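Local coordinates for ABC transporter sugar binding protein (Xanthomonas axonopodis pv. citri, PDB 3UOR) that probably binds maltose or a related sugar in the periplasm and delivers it to an ABC transporter for uptake, at residues A[155-160]-A[174-179]; A[183-188]-A[238-243]. One frame throughout, in Å; residues are numbered along the deposited sequence.

Following the chain from the N terminus, helix 151-156 ends, the chain enters helix 166-180, and interaction 1 closes on its later turns: 155-160 lies against 174-179, with 13 residues between them. Helix 166-180 then leads into 183-188, which opens interaction 2; this longer loop of 49 residues, about half of them helical, closes when 238-243 returns after helix 221-235. The two contacts therefore follow in series, neither nested nor crossed, with centres about 15 Å apart. They meet at helix 166-180: K177 NZ lies 3.0 Å from R184 O, a probable hydrogen bond, and A174 packs on W238. Together they join the C-terminal end of helix 151-156 and the turn after it, helix 166-180, the short strand 187-188 and the 238-243 loop.

Interaction 1: residues A[155-160]-A[174-179]; sequences REAGYS and AAIKRK
A157 gives up more surface than any other residue here, its methyl pointing at helix 166-180 and meeting it at two places. CB touches the I176 side chain at CG1, 3.6 Å away, and approaches the methyl of A175 at 4.2 Å between the two CB atoms. The CA atoms of A157 and I176 are 5.1 Å apart, a close approach, with only a methyl on the A157 side. I176 presents CG1 because that branch stands beside its backbone N (chi1 -66°), on the side facing A157.

A175 is the counterpart on the helix. Its CB also receives the Y159 ring, which comes edge-on: CE1 lies 3.9 Å from A175 CB, and the methyl sits near the ring plane. K179 completes the contact by laying its aliphatic chain along the end of helix 151-156. A bend at chi2 (59°) brings K179 CG, CD and CE close to E156 O, CE being nearest at 3.5 Å; the amine is not what makes this touch.

G158, with positive phi (115°), closes a Schellman motif, its N bonded back to R155 O at 2.8 Å, and the chain then turns to bring Y159 toward the second helix. The contact is packing, mostly of methyl and methylene groups on each other and on the carbonyl oxygens of E156 and A157, between the C-terminal end of one helix and the flank of another. Beyond it, I176 rests on A260 and F261 of strand 259-264, while A174 and K177 face W238 on the loop after helix 221-235.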
ATOM      1  N   ARG A 155      25.920   6.816   8.468  1.00 32.82           N
ATOM      2  CA  ARG A 155      26.967   7.721   8.938  1.00 37.06           C
ATOM      3  C   ARG A 155      28.369   7.171   8.637  1.00 46.64           C
ATOM      4  O   ARG A 155      29.270   7.917   8.242  1.00 45.80           O
ATOM      5  CB  ARG A 155      26.787   8.012  10.446  1.00 44.94           C
ATOM      6  CG  ARG A 155      27.956   8.778  11.108  1.00 43.59           C
ATOM      7  CD  ARG A 155      27.644   9.174  12.552  1.00 47.65           C
ATOM      8  NE  ARG A 155      26.749   8.235  13.221  1.00 62.13           N
ATOM      9  CZ  ARG A 155      25.477   8.500  13.516  1.00 76.18           C
ATOM     10  NH1 ARG A 155      24.967   9.693  13.203  1.00 78.57           N
ATOM     11  NH2 ARG A 155      24.711   7.578  14.122  1.00 69.10           N
ATOM     12  N   GLU A 156      28.549   5.862   8.784  1.00 46.06           N
ATOM     13  CA  GLU A 156      29.842   5.266   8.478  1.00 49.88           C
ATOM     14  C   GLU A 156      30.176   5.405   7.008  1.00 50.25           C
ATOM     15  O   GLU A 156      31.338   5.554   6.644  1.00 44.98           O
ATOM     16  CB  GLU A 156      29.907   3.814   8.944  1.00 53.97           C
ATOM     17  CG  GLU A 156      29.904   3.742  10.474  1.00 65.81           C
ATOM     18  CD  GLU A 156      29.689   2.349  11.018  1.00 71.78           C
ATOM     19  OE1 GLU A 156      29.827   1.368  10.249  1.00 76.00           O
ATOM     20  OE2 GLU A 156      29.387   2.245  12.225  1.00 71.64           O
ATOM     21  N   ALA A 157      29.154   5.398   6.160  1.00 43.23           N
ATOM     22  CA  ALA A 157      29.398   5.583   4.739  1.00 42.88           C
ATOM     23  C   ALA A 157      29.573   7.068   4.424  1.00 50.97           C
ATOM     24  O   ALA A 157      29.824   7.438   3.279  1.00 52.14           O
ATOM     25  CB  ALA A 157      28.278   4.976   3.911  1.00 38.46           C
ATOM     26  N   GLY A 158      29.432   7.922   5.439  1.00 41.32           N
ATOM     27  CA  GLY A 158      29.750   9.330   5.275  1.00 39.97           C
ATOM     28  C   GLY A 158      28.583  10.292   5.404  1.00 44.91           C
ATOM     29  O   GLY A 158      28.785  11.501   5.388  1.00 47.64           O
ATOM     30  N   TYR A 159      27.371   9.768   5.564  1.00 43.99           N
ATOM     31  CA  TYR A 159      26.178  10.600   5.446  1.00 36.70           C
ATOM     32  C   TYR A 159      25.363  10.759   6.702  1.00 41.15           C
ATOM     33  O   TYR A 159      25.140   9.800   7.434  1.00 42.53           O
ATOM     34  CB  TYR A 159      25.262  10.040   4.367  1.00 44.75           C
ATOM     35  CG  TYR A 159      25.836  10.072   2.977  1.00 48.91           C
ATOM     36  CD1 TYR A 159      26.642   9.038   2.514  1.00 51.70           C
ATOM     37  CD2 TYR A 159      25.538  11.122   2.110  1.00 54.98           C
ATOM     38  CE1 TYR A 159      27.167   9.057   1.219  1.00 57.22           C
ATOM     39  CE2 TYR A 159      26.043  11.152   0.815  1.00 67.60           C
ATOM     40  CZ  TYR A 159      26.857  10.115   0.370  1.00 68.00           C
ATOM     41  OH  TYR A 159      27.359  10.147  -0.921  1.00 69.46           O
ATOM     42  N   SER A 160      24.880  11.981   6.920  1.00 38.16           N
ATOM     43  CA  SER A 160      23.933  12.252   7.982  1.00 37.14           C
ATOM     44  C   SER A 160      22.516  12.400   7.421  1.00 32.94           C
ATOM     45  O   SER A 160      21.545  12.310   8.165  1.00 33.94           O
ATOM     46  CB  SER A 160      24.309  13.538   8.711  1.00 41.37           C
ATOM     47  OG  SER A 160      23.972  14.675   7.931  1.00 41.27           O
ATOM     48  N   ALA A 174      26.287   3.167  -3.286  1.00 42.23           N
ATOM     49  CA  ALA A 174      27.640   2.781  -3.709  1.00 44.43           C
ATOM     50  C   ALA A 174      28.589   3.034  -2.540  1.00 50.09           C
ATOM     51  O   ALA A 174      29.509   2.257  -2.294  1.00 48.72           O
ATOM     52  CB  ALA A 174      28.073   3.562  -4.940  1.00 40.08           C
ATOM     53  N   ALA A 175      28.334   4.104  -1.788  1.00 47.35           N
ATOM     54  CA  ALA A 175      29.219   4.460  -0.683  1.00 46.84           C
ATOM     55  C   ALA A 175      29.128   3.399   0.425  1.00 43.41           C
ATOM     56  O   ALA A 175      30.131   3.029   1.039  1.00 41.39           O
ATOM     57  CB  ALA A 175      28.898   5.865  -0.148  1.00 37.44           C
ATOM     58  N   ILE A 176      27.930   2.885   0.654  1.00 41.71           N
ATOM     59  CA  ILE A 176      27.736   1.845   1.669  1.00 40.29           C
ATOM     60  C   ILE A 176      28.387   0.547   1.214  1.00 49.17           C
ATOM     61  O   ILE A 176      29.026  -0.159   1.996  1.00 47.96           O
ATOM     62  CB  ILE A 176      26.227   1.613   1.946  1.00 40.47           C
ATOM     63  CG1 ILE A 176      25.617   2.856   2.590  1.00 38.69           C
ATOM     64  CG2 ILE A 176      26.020   0.396   2.815  1.00 36.97           C
ATOM     65  CD1 ILE A 176      24.133   2.769   2.863  1.00 38.12           C
ATOM     66  N   LYS A 177      28.235   0.247  -0.069  1.00 44.12           N
ATOM     67  CA  LYS A 177      28.771  -0.982  -0.619  1.00 45.44           C
ATOM     68  C   LYS A 177      30.299  -1.009  -0.471  1.00 55.97           C
ATOM     69  O   LYS A 177      30.868  -2.023  -0.062  1.00 55.86           O
ATOM     70  CB  LYS A 177      28.343  -1.153  -2.075  1.00 43.74           C
ATOM     71  CG  LYS A 177      28.837  -2.458  -2.734  1.00 46.41           C
ATOM     72  CD  LYS A 177      28.134  -3.683  -2.164  1.00 39.63           C
ATOM     73  CE  LYS A 177      28.621  -4.935  -2.872  1.00 43.24           C
ATOM     74  NZ  LYS A 177      27.788  -6.112  -2.536  1.00 43.35           N
ATOM     75  N   ARG A 178      30.965   0.101  -0.778  1.00 56.55           N
ATOM     76  CA  ARG A 178      32.408   0.188  -0.529  1.00 61.60           C
ATOM     77  C   ARG A 178      32.716  -0.131   0.927  1.00 59.30           C
ATOM     78  O   ARG A 178      33.604  -0.909   1.221  1.00 68.42           O
ATOM     79  CB  ARG A 178      32.953   1.577  -0.863  1.00 68.27           C
ATOM     80  CG  ARG A 178      32.934   1.895  -2.344  1.00 75.81           C
ATOM     81  CD  ARG A 178      33.793   3.110  -2.657  1.00 81.01           C
ATOM     82  NE  ARG A 178      33.283   4.347  -2.071  1.00 80.30           N
ATOM     83  CZ  ARG A 178      32.367   5.126  -2.643  1.00 73.49           C
ATOM     84  NH1 ARG A 178      31.837   4.790  -3.817  1.00 61.70           N
ATOM     85  NH2 ARG A 178      31.975   6.243  -2.037  1.00 68.41           N
ATOM     86  N   LYS A 179      31.973   0.470   1.843  1.00 50.31           N
ATOM     87  CA  LYS A 179      32.209   0.245   3.264  1.00 52.41           C
ATOM     88  C   LYS A 179      31.981  -1.206   3.714  1.00 57.64           C
ATOM     89  O   LYS A 179      32.779  -1.746   4.475  1.00 59.08           O
ATOM     90  CB  LYS A 179      31.358   1.189   4.106  1.00 49.37           C
ATOM     91  CG  LYS A 179      32.160   2.044   5.056  1.00 65.24           C
ATOM     92  CD  LYS A 179      33.161   2.891   4.305  1.00 70.38           C
ATOM     93  CE  LYS A 179      33.996   3.709   5.268  1.00 80.82           C
ATOM     94  NZ  LYS A 179      35.127   4.397   4.579  1.00 86.81           N
TER

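Interaction 2: residues A[183-188]-A[238-243]; sequences DRYAIL and WAPKVS
A186 N and I187 N both donate to W238 O, at 2.7 Å and 3.1 Å, so a single carbonyl holds two consecutive amides where the chain turns a corner at A186. The two bonds differ: A186 N lies in the carbonyl plane but its N-H is bent from the line (133°), whereas I187 N stands above that plane with a straighter N-H (162°). One residue on, A239 CA makes a CA-H...O contact with I187 O.

The side-chain contact centres on P240 and Y185. P240 CB sits 3.7 Å from the centroid of the Y185 ring and only 3° off its normal, a CH-pi contact squarely over one face. CG of Y185 stands beside its backbone N, anti to the carbonyl carbon, which lays the ring across the pyrrolidine; W238 O lies at the ring edge. At its far end Y185 OH reaches a water, 3.2 Å away, which accepts from K241 N and so links the hydroxyl to the loop backbone.

Strand 187-188 pairs in parallel with strand 259-264 as a short piece of the mixed sheet, and the loop packs along it before helix 250-256. The cation-pi partner K177 from helix 166-180 and the Y258 ring, nearly perpendicular to that of Y185, add further neighbours to the tyrosine.

Past the corner, I187 CG2 meets A239 CB at 3.7 Å. CD1 of L188 then reaches both P240 CG and V242 CG2, each at 4.0 Å and with the side chains crossing at about a right angle. K241 is the centre of an inverse gamma turn, whose V242 N to P240 O bond is weak; V242 also packs on V247, as does L188.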
ATOM      1  N   ASP A 183      30.343  -9.139   0.530  1.00 54.99           N
ATOM      2  CA  ASP A 183      29.387 -10.097   1.098  1.00 58.83           C
ATOM      3  C   ASP A 183      28.200  -9.420   1.799  1.00 58.41           C
ATOM      4  O   ASP A 183      27.335 -10.091   2.358  1.00 59.38           O
ATOM      5  CB  ASP A 183      30.094 -11.057   2.064  1.00 66.16           C
ATOM      6  CG  ASP A 183      31.259 -11.812   1.412  1.00 73.15           C
ATOM      7  OD1 ASP A 183      31.115 -12.265   0.252  1.00 72.77           O
ATOM      8  OD2 ASP A 183      32.318 -11.956   2.074  1.00 70.11           O
ATOM      9  N   ARG A 184      28.174  -8.090   1.781  1.00 56.80           N
ATOM     10  CA  ARG A 184      27.093  -7.338   2.408  1.00 53.34           C
ATOM     11  C   ARG A 184      26.555  -6.297   1.435  1.00 53.26           C
ATOM     12  O   ARG A 184      27.195  -5.990   0.425  1.00 54.54           O
ATOM     13  CB  ARG A 184      27.565  -6.693   3.707  1.00 46.00           C
ATOM     14  CG  ARG A 184      28.077  -7.701   4.722  1.00 49.26           C
ATOM     15  CD  ARG A 184      28.867  -7.031   5.836  1.00 50.49           C
ATOM     16  NE  ARG A 184      28.102  -5.981   6.497  1.00 62.25           N
ATOM     17  CZ  ARG A 184      28.636  -5.036   7.270  1.00 60.74           C
ATOM     18  NH1 ARG A 184      29.945  -5.017   7.468  1.00 58.60           N
ATOM     19  NH2 ARG A 184      27.863  -4.107   7.838  1.00 57.92           N
ATOM     20  N   TYR A 185      25.374  -5.762   1.732  1.00 47.08           N
ATOM     21  CA  TYR A 185      24.633  -5.026   0.724  1.00 44.97           C
ATOM     22  C   TYR A 185      24.127  -3.691   1.229  1.00 46.65           C
ATOM     23  O   TYR A 185      24.083  -3.455   2.431  1.00 48.72           O
ATOM     24  CB  TYR A 185      23.481  -5.886   0.209  1.00 46.72           C
ATOM     25  CG  TYR A 185      23.978  -7.132  -0.481  1.00 44.19           C
ATOM     26  CD1 TYR A 185      24.215  -7.139  -1.852  1.00 47.82           C
ATOM     27  CD2 TYR A 185      24.237  -8.294   0.238  1.00 44.26           C
ATOM     28  CE1 TYR A 185      24.684  -8.277  -2.495  1.00 50.68           C
ATOM     29  CE2 TYR A 185      24.714  -9.446  -0.397  1.00 47.95           C
ATOM     30  CZ  TYR A 185      24.940  -9.427  -1.764  1.00 51.49           C
ATOM     31  OH  TYR A 185      25.417 -10.550  -2.415  1.00 56.30           O
ATOM     32  N   ALA A 186      23.751  -2.816   0.302  1.00 42.86           N
ATOM     33  CA  ALA A 186      23.189  -1.529   0.677  1.00 35.96           C
ATOM     34  C   ALA A 186      21.697  -1.656   1.026  1.00 39.98           C
ATOM     35  O   ALA A 186      21.238  -1.083   2.004  1.00 37.81           O
ATOM     36  CB  ALA A 186      23.405  -0.510  -0.430  1.00 32.53           C
ATOM     37  N   ILE A 187      20.945  -2.429   0.243  1.00 36.13           N
ATOM     38  CA  ILE A 187      19.489  -2.456   0.395  1.00 34.46           C
ATOM     39  C   ILE A 187      18.906  -3.835   0.108  1.00 37.37           C
ATOM     40  O   ILE A 187      19.381  -4.550  -0.781  1.00 41.12           O
ATOM     41  CB  ILE A 187      18.818  -1.439  -0.554  1.00 33.74           C
ATOM     42  CG1 ILE A 187      17.311  -1.345  -0.299  1.00 29.52           C
ATOM     43  CG2 ILE A 187      19.067  -1.824  -2.005  1.00 34.84           C
ATOM     44  CD1 ILE A 187      16.664  -0.178  -1.064  1.00 25.98           C
ATOM     45  N   LEU A 188      17.873  -4.195   0.862  1.00 35.24           N
ATOM     46  CA  LEU A 188      17.132  -5.426   0.642  1.00 36.32           C
ATOM     47  C   LEU A 188      15.759  -5.158   0.012  1.00 44.00           C
ATOM     48  O   LEU A 188      14.928  -4.448   0.585  1.00 42.70           O
ATOM     49  CB  LEU A 188      16.942  -6.183   1.963  1.00 37.10           C
ATOM     50  CG  LEU A 188      15.995  -7.378   1.841  1.00 37.21           C
ATOM     51  CD1 LEU A 188      16.616  -8.441   0.953  1.00 41.64           C
ATOM     52  CD2 LEU A 188      15.644  -7.956   3.207  1.00 36.35           C
ATOM     53  N   TRP A 238      24.272  -3.700  -5.140  1.00 37.46           N
ATOM     54  CA  TRP A 238      23.755  -2.880  -4.030  1.00 39.41           C
ATOM     55  C   TRP A 238      22.670  -3.656  -3.291  1.00 43.09           C
ATOM     56  O   TRP A 238      22.595  -3.622  -2.058  1.00 47.39           O
ATOM     57  CB  TRP A 238      23.219  -1.527  -4.510  1.00 34.05           C
ATOM     58  CG  TRP A 238      24.254  -0.687  -5.180  1.00 35.15           C
ATOM     59  CD1 TRP A 238      25.593  -0.734  -4.977  1.00 36.38           C
ATOM     60  CD2 TRP A 238      24.028   0.332  -6.161  1.00 38.43           C
ATOM     61  NE1 TRP A 238      26.226   0.195  -5.765  1.00 41.50           N
ATOM     62  CE2 TRP A 238      25.286   0.862  -6.506  1.00 44.08           C
ATOM     63  CE3 TRP A 238      22.885   0.859  -6.770  1.00 36.42           C
ATOM     64  CZ2 TRP A 238      25.436   1.883  -7.451  1.00 42.29           C
ATOM     65  CZ3 TRP A 238      23.032   1.869  -7.713  1.00 36.45           C
ATOM     66  CH2 TRP A 238      24.298   2.367  -8.045  1.00 39.60           C
ATOM     67  N   ALA A 239      21.856  -4.374  -4.064  1.00 39.76           N
ATOM     68  CA  ALA A 239      20.799  -5.217  -3.537  1.00 32.66           C
ATOM     69  C   ALA A 239      21.072  -6.679  -3.872  1.00 42.38           C
ATOM     70  O   ALA A 239      21.312  -6.999  -5.028  1.00 43.97           O
ATOM     71  CB  ALA A 239      19.493  -4.821  -4.147  1.00 26.76           C
ATOM     72  N   PRO A 240      20.976  -7.570  -2.872  1.00 40.65           N
ATOM     73  CA  PRO A 240      21.192  -9.007  -3.101  1.00 39.10           C
ATOM     74  C   PRO A 240      20.103  -9.597  -3.981  1.00 42.93           C
ATOM     75  O   PRO A 240      18.942  -9.163  -3.935  1.00 41.04           O
ATOM     76  CB  PRO A 240      21.095  -9.608  -1.693  1.00 42.62           C
ATOM     77  CG  PRO A 240      20.189  -8.638  -0.934  1.00 36.39           C
ATOM     78  CD  PRO A 240      20.579  -7.279  -1.478  1.00 34.96           C
ATOM     79  N   LYS A 241      20.475 -10.596  -4.772  1.00 41.64           N
ATOM     80  CA  LYS A 241      19.530 -11.256  -5.658  1.00 46.28           C
ATOM     81  C   LYS A 241      18.835 -12.399  -4.929  1.00 43.44           C
ATOM     82  O   LYS A 241      19.136 -13.569  -5.164  1.00 49.74           O
ATOM     83  CB  LYS A 241      20.254 -11.756  -6.918  1.00 46.02           C
ATOM     84  CG  LYS A 241      20.750 -10.623  -7.805  1.00 44.04           C
ATOM     85  CD  LYS A 241      21.440 -11.150  -9.043  1.00 42.65           C
ATOM     86  CE  LYS A 241      21.931  -9.999  -9.901  1.00 43.67           C
ATOM     87  NZ  LYS A 241      22.707 -10.447 -11.105  1.00 46.03           N
ATOM     88  N   VAL A 242      17.910 -12.058  -4.040  1.00 39.64           N
ATOM     89  CA  VAL A 242      17.242 -13.065  -3.222  1.00 40.13           C
ATOM     90  C   VAL A 242      15.743 -12.853  -3.157  1.00 47.13           C
ATOM     91  O   VAL A 242      15.262 -11.732  -3.371  1.00 54.83           O
ATOM     92  CB  VAL A 242      17.787 -13.076  -1.785  1.00 40.46           C
ATOM     93  CG1 VAL A 242      19.237 -13.555  -1.765  1.00 44.07           C
ATOM     94  CG2 VAL A 242      17.697 -11.700  -1.181  1.00 39.55           C
ATOM     95  N   SER A 243      15.016 -13.939  -2.871  1.00 48.74           N
ATOM     96  CA  SER A 243      13.593 -13.891  -2.521  1.00 54.69           C
ATOM     97  C   SER A 243      13.474 -13.852  -1.009  1.00 57.23           C
ATOM     98  O   SER A 243      14.452 -14.123  -0.315  1.00 56.55           O
ATOM     99  CB  SER A 243      12.864 -15.117  -3.059  1.00 61.08           C
ATOM    100  OG  SER A 243      12.822 -15.083  -4.477  1.00 68.85           O
TER
HETATM  101  O   HOH W   1      23.141 -11.738  -4.375  1.00 50.75           O